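Local coordinates for protein (S)-ureidoglycine aminohydrolase (Escherichia coli, PDB 1RC6) that hydrolyses (S)-ureidoglycine to (S)-ureidoglycolate and ammonia in allantoin degradation, using manganese as cofactor, at residues Leu167-Phe170 with Leu171-Leu175. Sequence-based numbering, arbitrary orientation.
Sequences LLDF and LPKEL
Asp-169 and Lys-173 form a salt bridge between residues four positions apart, where a strand runs out into a loop. NZ of Lys-173 meets OD2 of Asp-169 at 3.4 Å, and the hydrogen bond within the pair is weak. The two side chains approach at a slant. The lysine chain does not reach out straight: it bends at chi2, chi3 and chi4, with chi3 at -93°, which folds the ammonium group back toward the strand end. Asp-169 is a buried residue while Lys-173 is exposed, so the ammonium probably offsets part of the aspartate's charge.

The apolar contact is between neighbours. CD1 of Leu-171 lies 3.9 Å from CB of Phe-170, so the leucine meets the root of the phenylalanine side chain. With Leu-171 cut back to an alanine, CB of Phe-170 would probably lose this methyl cover and a gap would open in the buried packing.

Strand 166-169 is an outermost strand of its antiparallel cupin sheet, and the turn leads toward its neighbour, strand 179-186. The backbone of Phe-170 hydrogen-bonds to that of Met-181 on that strand, and its ring packs edge-to-face with Tyr-108. The side chain of Lys-173 lies about 7 Å from that of Lys-253, which probably binds substrate, as in related enzymes. Asp-169 touches His-182, and Leu-171 packs on Asn-180, both on strand 179-186.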
# COMPACT_ATOMS: atom_id res chain seq x y z
N LEU A 167 -12.57 -9.37 3.26
CA LEU A 167 -11.27 -9.42 2.62
C LEU A 167 -11.45 -9.04 1.16
O LEU A 167 -12.45 -9.40 0.54
CB LEU A 167 -10.68 -10.82 2.68
CG LEU A 167 -9.38 -10.90 1.86
CD1 LEU A 167 -8.37 -9.92 2.44
CD2 LEU A 167 -8.82 -12.31 1.87
N LEU A 168 -10.50 -8.28 0.62
CA LEU A 168 -10.55 -7.92 -0.79
C LEU A 168 -9.25 -8.34 -1.46
O LEU A 168 -8.16 -8.16 -0.89
CB LEU A 168 -10.75 -6.42 -0.98
CG LEU A 168 -11.95 -5.78 -0.29
CD1 LEU A 168 -12.22 -4.41 -0.91
CD2 LEU A 168 -13.18 -6.68 -0.43
N ASP A 169 -9.36 -8.92 -2.64
CA ASP A 169 -8.19 -9.33 -3.40
C ASP A 169 -8.17 -8.44 -4.64
O ASP A 169 -9.09 -8.46 -5.46
CB ASP A 169 -8.27 -10.80 -3.80
CG ASP A 169 -8.30 -11.72 -2.61
OD1 ASP A 169 -8.07 -11.23 -1.48
OD2 ASP A 169 -8.54 -12.94 -2.80
N PHE A 170 -7.11 -7.64 -4.77
CA PHE A 170 -6.97 -6.70 -5.87
C PHE A 170 -6.47 -7.26 -7.17
O PHE A 170 -6.80 -6.74 -8.23
CB PHE A 170 -6.03 -5.59 -5.45
CG PHE A 170 -6.69 -4.49 -4.69
CD1 PHE A 170 -7.19 -3.39 -5.35
CD2 PHE A 170 -6.81 -4.57 -3.31
CE1 PHE A 170 -7.81 -2.36 -4.63
CE2 PHE A 170 -7.43 -3.54 -2.59
CZ PHE A 170 -7.94 -2.44 -3.26
N LEU A 171 -5.67 -8.32 -7.11
CA LEU A 171 -5.08 -8.88 -8.31
C LEU A 171 -5.42 -10.32 -8.57
O LEU A 171 -5.91 -11.03 -7.70
CB LEU A 171 -3.55 -8.73 -8.22
CG LEU A 171 -2.86 -7.44 -8.70
CD1 LEU A 171 -3.76 -6.22 -8.53
CD2 LEU A 171 -1.55 -7.26 -7.97
N PRO A 172 -5.19 -10.79 -9.80
CA PRO A 172 -5.48 -12.19 -10.15
C PRO A 172 -4.56 -13.10 -9.33
O PRO A 172 -3.46 -12.71 -8.98
CB PRO A 172 -5.17 -12.24 -11.65
CG PRO A 172 -5.43 -10.85 -12.11
CD PRO A 172 -4.82 -10.02 -11.01
N LYS A 173 -5.01 -14.32 -9.05
CA LYS A 173 -4.22 -15.28 -8.28
C LYS A 173 -3.26 -16.10 -9.14
O LYS A 173 -2.38 -16.77 -8.62
CB LYS A 173 -5.15 -16.23 -7.53
CG LYS A 173 -6.34 -15.55 -6.88
CD LYS A 173 -5.93 -14.76 -5.65
CE LYS A 173 -6.08 -15.59 -4.40
NZ LYS A 173 -7.51 -15.95 -4.13
N GLU A 174 -3.44 -16.06 -10.46
CA GLU A 174 -2.59 -16.82 -11.38
C GLU A 174 -1.09 -16.60 -11.17
O GLU A 174 -0.63 -15.49 -10.86
CB GLU A 174 -2.94 -16.47 -12.84
CG GLU A 174 -4.17 -17.17 -13.40
CD GLU A 174 -5.42 -16.93 -12.58
OE1 GLU A 174 -5.82 -15.76 -12.41
OE2 GLU A 174 -6.02 -17.93 -12.11
N LEU A 175 -0.32 -17.66 -11.37
CA LEU A 175 1.12 -17.62 -11.21
C LEU A 175 1.76 -16.51 -12.01
O LEU A 175 2.92 -16.17 -11.79
CB LEU A 175 1.74 -18.95 -11.62
CG LEU A 175 1.17 -20.19 -10.93
CD1 LEU A 175 1.95 -21.41 -11.37
CD2 LEU A 175 1.22 -20.03 -9.42